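Local coordinates for Ets DNA-binding protein pokkuri (Drosophila melanogaster, PDB 1SV0) that represses RNA polymerase II transcription as an Ets-family DNA-binding factor, holding back photoreceptor development in opposition to Ras signalling, and here contributes its SAM (Pointed) domain, at residues M41-F54 against R57-Q70. The protein carries 1 engineered substitution. Sequence-based numbering, arbitrary orientation.
Sequences MNGKRLCLLTRADF and RCPGAGDVLHNVLQ. Engineered in segment 41-54: Arg45 (natural residue Ala).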
# COMPACT_ATOMS: atom_id res chain seq x y z
N MET A 41 -6.45 -18.09 -9.06
CA MET A 41 -7.44 -17.73 -10.07
C MET A 41 -6.77 -16.97 -11.22
O MET A 41 -5.68 -16.43 -11.06
CB MET A 41 -8.51 -16.84 -9.44
CG MET A 41 -7.95 -15.53 -8.89
SD MET A 41 -9.14 -14.50 -8.02
CE MET A 41 -9.31 -15.42 -6.52
N ASN A 42 -7.44 -16.92 -12.37
CA ASN A 42 -6.88 -16.22 -13.52
C ASN A 42 -7.14 -14.71 -13.41
O ASN A 42 -7.82 -14.25 -12.49
CB ASN A 42 -7.48 -16.76 -14.82
CG ASN A 42 -8.99 -16.67 -14.85
OD1 ASN A 42 -9.59 -15.77 -14.26
ND2 ASN A 42 -9.63 -17.60 -15.56
N GLY A 43 -6.59 -13.96 -14.35
CA GLY A 43 -6.76 -12.52 -14.34
C GLY A 43 -8.21 -12.05 -14.41
O GLY A 43 -8.60 -11.08 -13.75
N LYS A 44 -9.02 -12.75 -15.20
CA LYS A 44 -10.42 -12.40 -15.35
C LYS A 44 -11.12 -12.30 -14.00
O LYS A 44 -11.81 -11.33 -13.71
CB LYS A 44 -11.13 -13.44 -16.22
CG LYS A 44 -12.56 -13.08 -16.61
CD LYS A 44 -13.10 -14.08 -17.63
CE LYS A 44 -14.45 -13.66 -18.19
NZ LYS A 44 -14.88 -14.54 -19.33
N ARG A 45 -10.94 -13.32 -13.16
CA ARG A 45 -11.58 -13.33 -11.85
C ARG A 45 -10.90 -12.40 -10.86
O ARG A 45 -11.57 -11.75 -10.05
CB ARG A 45 -11.62 -14.76 -11.29
CG ARG A 45 -12.49 -14.90 -10.06
CD ARG A 45 -12.26 -16.23 -9.36
NE ARG A 45 -12.83 -16.22 -8.01
CZ ARG A 45 -12.50 -17.08 -7.06
NH1 ARG A 45 -11.61 -18.04 -7.29
NH2 ARG A 45 -13.06 -16.98 -5.86
N LEU A 46 -9.57 -12.31 -10.91
CA LEU A 46 -8.86 -11.42 -9.99
C LEU A 46 -9.43 -10.02 -10.16
O LEU A 46 -9.72 -9.33 -9.18
CB LEU A 46 -7.35 -11.37 -10.31
CG LEU A 46 -6.52 -10.48 -9.36
CD1 LEU A 46 -6.43 -11.15 -8.00
CD2 LEU A 46 -5.12 -10.26 -9.92
N CYS A 47 -9.62 -9.62 -11.41
CA CYS A 47 -10.13 -8.29 -11.71
C CYS A 47 -11.58 -8.05 -11.32
O CYS A 47 -12.06 -6.93 -11.36
CB CYS A 47 -9.92 -7.98 -13.19
SG CYS A 47 -8.19 -7.80 -13.66
N LEU A 48 -12.29 -9.11 -10.93
CA LEU A 48 -13.68 -8.99 -10.54
C LEU A 48 -13.83 -8.90 -9.02
O LEU A 48 -14.92 -8.62 -8.52
CB LEU A 48 -14.51 -10.16 -11.09
CG LEU A 48 -15.11 -9.93 -12.49
CD1 LEU A 48 -14.03 -9.45 -13.43
CD2 LEU A 48 -15.75 -11.21 -13.01
N LEU A 49 -12.75 -9.15 -8.30
CA LEU A 49 -12.80 -9.07 -6.84
C LEU A 49 -13.10 -7.64 -6.42
O LEU A 49 -12.50 -6.70 -6.93
CB LEU A 49 -11.47 -9.51 -6.21
CG LEU A 49 -11.09 -10.99 -6.33
CD1 LEU A 49 -9.81 -11.24 -5.55
CD2 LEU A 49 -12.23 -11.86 -5.80
N THR A 50 -14.04 -7.49 -5.49
CA THR A 50 -14.42 -6.18 -4.98
C THR A 50 -13.35 -5.76 -3.98
O THR A 50 -12.54 -6.58 -3.56
CB THR A 50 -15.76 -6.24 -4.22
OG1 THR A 50 -15.60 -7.02 -3.03
CG2 THR A 50 -16.83 -6.87 -5.09
N ARG A 51 -13.37 -4.50 -3.59
CA ARG A 51 -12.38 -4.02 -2.64
C ARG A 51 -12.48 -4.81 -1.35
O ARG A 51 -11.47 -5.13 -0.72
CB ARG A 51 -12.58 -2.53 -2.36
CG ARG A 51 -11.47 -1.91 -1.52
CD ARG A 51 -11.83 -0.49 -1.12
NE ARG A 51 -12.35 0.27 -2.26
CZ ARG A 51 -11.68 0.50 -3.38
NH1 ARG A 51 -10.44 0.03 -3.53
NH2 ARG A 51 -12.24 1.19 -4.37
N ALA A 52 -13.71 -5.15 -0.95
CA ALA A 52 -13.94 -5.91 0.27
C ALA A 52 -13.39 -7.33 0.12
O ALA A 52 -12.90 -7.92 1.09
CB ALA A 52 -15.43 -5.96 0.60
N ASP A 53 -13.49 -7.89 -1.09
CA ASP A 53 -12.97 -9.23 -1.35
C ASP A 53 -11.46 -9.23 -1.08
O ASP A 53 -10.94 -10.11 -0.39
CB ASP A 53 -13.19 -9.64 -2.81
CG ASP A 53 -14.57 -10.23 -3.05
OD1 ASP A 53 -15.03 -11.01 -2.20
OD2 ASP A 53 -15.17 -9.93 -4.10
N PHE A 54 -10.77 -8.24 -1.64
CA PHE A 54 -9.33 -8.13 -1.46
C PHE A 54 -9.04 -7.93 0.01
O PHE A 54 -8.09 -8.52 0.55
CB PHE A 54 -8.78 -6.94 -2.24
CG PHE A 54 -8.19 -7.31 -3.57
CD1 PHE A 54 -8.92 -7.16 -4.74
CD2 PHE A 54 -6.88 -7.80 -3.65
CE1 PHE A 54 -8.37 -7.49 -5.97
CE2 PHE A 54 -6.32 -8.14 -4.88
CZ PHE A 54 -7.07 -7.97 -6.04
N ARG A 57 -8.94 -11.19 1.84
CA ARG A 57 -7.77 -12.00 1.46
C ARG A 57 -6.43 -11.40 1.85
O ARG A 57 -5.42 -12.11 1.93
CB ARG A 57 -7.77 -12.26 -0.05
CG ARG A 57 -8.61 -13.44 -0.50
CD ARG A 57 -9.66 -13.00 -1.50
NE ARG A 57 -10.19 -14.13 -2.25
CZ ARG A 57 -11.38 -14.13 -2.84
NH1 ARG A 57 -12.16 -13.06 -2.75
NH2 ARG A 57 -11.79 -15.19 -3.52
N CYS A 58 -6.40 -10.09 2.07
CA CYS A 58 -5.18 -9.39 2.45
C CYS A 58 -5.54 -8.28 3.41
O CYS A 58 -5.63 -7.11 3.03
CB CYS A 58 -4.48 -8.80 1.22
SG CYS A 58 -2.94 -7.92 1.61
N PRO A 59 -5.78 -8.63 4.69
CA PRO A 59 -6.14 -7.63 5.69
C PRO A 59 -5.00 -6.64 5.89
O PRO A 59 -3.84 -7.03 6.05
CB PRO A 59 -6.40 -8.47 6.93
CG PRO A 59 -5.41 -9.57 6.78
CD PRO A 59 -5.55 -9.94 5.31
N GLY A 60 -5.33 -5.35 5.88
CA GLY A 60 -4.30 -4.34 6.06
C GLY A 60 -3.83 -3.69 4.78
O GLY A 60 -3.44 -2.52 4.80
N ALA A 61 -3.87 -4.41 3.66
CA ALA A 61 -3.42 -3.84 2.39
C ALA A 61 -4.24 -4.24 1.17
O ALA A 61 -3.88 -3.91 0.04
CB ALA A 61 -1.95 -4.20 2.15
N GLY A 62 -5.34 -4.96 1.39
CA GLY A 62 -6.17 -5.39 0.28
C GLY A 62 -6.67 -4.25 -0.59
O GLY A 62 -6.74 -4.40 -1.82
N ASP A 63 -7.02 -3.13 0.03
CA ASP A 63 -7.53 -1.99 -0.74
C ASP A 63 -6.46 -1.40 -1.65
O ASP A 63 -6.76 -0.98 -2.76
CB ASP A 63 -8.12 -0.92 0.19
CG ASP A 63 -7.15 -0.45 1.28
OD1 ASP A 63 -7.56 0.41 2.08
OD2 ASP A 63 -6.00 -0.94 1.36
N VAL A 64 -5.21 -1.38 -1.18
CA VAL A 64 -4.11 -0.87 -2.00
C VAL A 64 -3.96 -1.78 -3.22
O VAL A 64 -3.92 -1.30 -4.36
CB VAL A 64 -2.78 -0.87 -1.22
CG1 VAL A 64 -1.62 -0.53 -2.17
CG2 VAL A 64 -2.84 0.13 -0.08
N LEU A 65 -3.86 -3.08 -2.99
CA LEU A 65 -3.71 -4.04 -4.09
C LEU A 65 -4.83 -3.90 -5.11
O LEU A 65 -4.59 -3.90 -6.31
CB LEU A 65 -3.70 -5.48 -3.56
CG LEU A 65 -2.54 -5.88 -2.66
CD1 LEU A 65 -2.73 -7.32 -2.19
CD2 LEU A 65 -1.22 -5.72 -3.42
N HIS A 66 -6.05 -3.79 -4.61
CA HIS A 66 -7.21 -3.64 -5.48
C HIS A 66 -7.06 -2.40 -6.34
O HIS A 66 -7.22 -2.45 -7.56
CB HIS A 66 -8.49 -3.54 -4.64
CG HIS A 66 -9.72 -3.26 -5.44
ND1 HIS A 66 -10.21 -1.99 -5.63
CD2 HIS A 66 -10.58 -4.09 -6.07
CE1 HIS A 66 -11.32 -2.05 -6.35
NE2 HIS A 66 -11.56 -3.31 -6.63
N ASN A 67 -6.73 -1.27 -5.72
CA ASN A 67 -6.57 -0.05 -6.48
C ASN A 67 -5.47 -0.14 -7.51
O ASN A 67 -5.62 0.35 -8.64
CB ASN A 67 -6.35 1.14 -5.54
CG ASN A 67 -7.60 1.46 -4.75
OD1 ASN A 67 -8.71 1.31 -5.25
ND2 ASN A 67 -7.43 1.92 -3.51
N VAL A 68 -4.36 -0.78 -7.16
CA VAL A 68 -3.27 -0.92 -8.11
C VAL A 68 -3.76 -1.71 -9.32
O VAL A 68 -3.52 -1.33 -10.47
CB VAL A 68 -2.06 -1.65 -7.50
CG1 VAL A 68 -1.07 -2.00 -8.60
CG2 VAL A 68 -1.40 -0.77 -6.46
N LEU A 69 -4.44 -2.82 -9.05
CA LEU A 69 -4.96 -3.66 -10.13
C LEU A 69 -5.92 -2.86 -11.01
O LEU A 69 -5.79 -2.87 -12.23
CB LEU A 69 -5.67 -4.88 -9.54
CG LEU A 69 -6.26 -5.89 -10.53
CD1 LEU A 69 -5.17 -6.37 -11.48
CD2 LEU A 69 -6.88 -7.08 -9.75
N GLN A 70 -6.88 -2.18 -10.39
CA GLN A 70 -7.84 -1.37 -11.15
C GLN A 70 -7.08 -0.37 -12.03
O GLN A 70 -7.44 -0.14 -13.19
CB GLN A 70 -8.76 -0.61 -10.19
CG GLN A 70 -10.09 -1.28 -9.81
CD GLN A 70 -10.20 -2.76 -10.17
OE1 GLN A 70 -10.74 -3.11 -11.22
NE2 GLN A 70 -9.69 -3.62 -9.29
O HOH W 1 -13.96 -4.52 -7.97
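Phe54 and Gly62 bring the two backbones closest, 4.5 Å between CA atoms, and helix 51-57 runs on through Arg57, whose N donates to Asp53 O before Cys58 N closes on Phe54 O at 2.8 Å. The example illustrates how a short helix docks on a long one with an aromatic knob at the centre of the contact. Phe54 sits among Gly62, Leu65, His66 and Leu69: Leu49 CD1 covers one ring face, His66 CA the other, and Leu69 CD2 meets the edge. The same methyl presses tightly on Leu46 CG (3.4 Å).

Further holds flank the knob. His66, its CG anti to the backbone N (chi1 175°), carries its imidazole to the Arg51 backbone, where Arg51 CB makes a CH-pi contact over one ring face, while a water joins His66 NE2 to Leu49 O. Bending at chi3 (-46°) directs the Arg51 guanidinium to Asn67, where NH1 donates to OD1 (2.8 Å) from above the amide plane. A capping box, Thr50 with Asp53, starts helix 51-57; Asp53 OD1 also makes a long salt bridge to Arg57 NH1 (3.6 Å).

Within this SAM fold, helix 15-28 packs against Leu46 and Leu65, while Asp63 of helix 62-77 pairs with Arg60 of the neighbouring Mae chain.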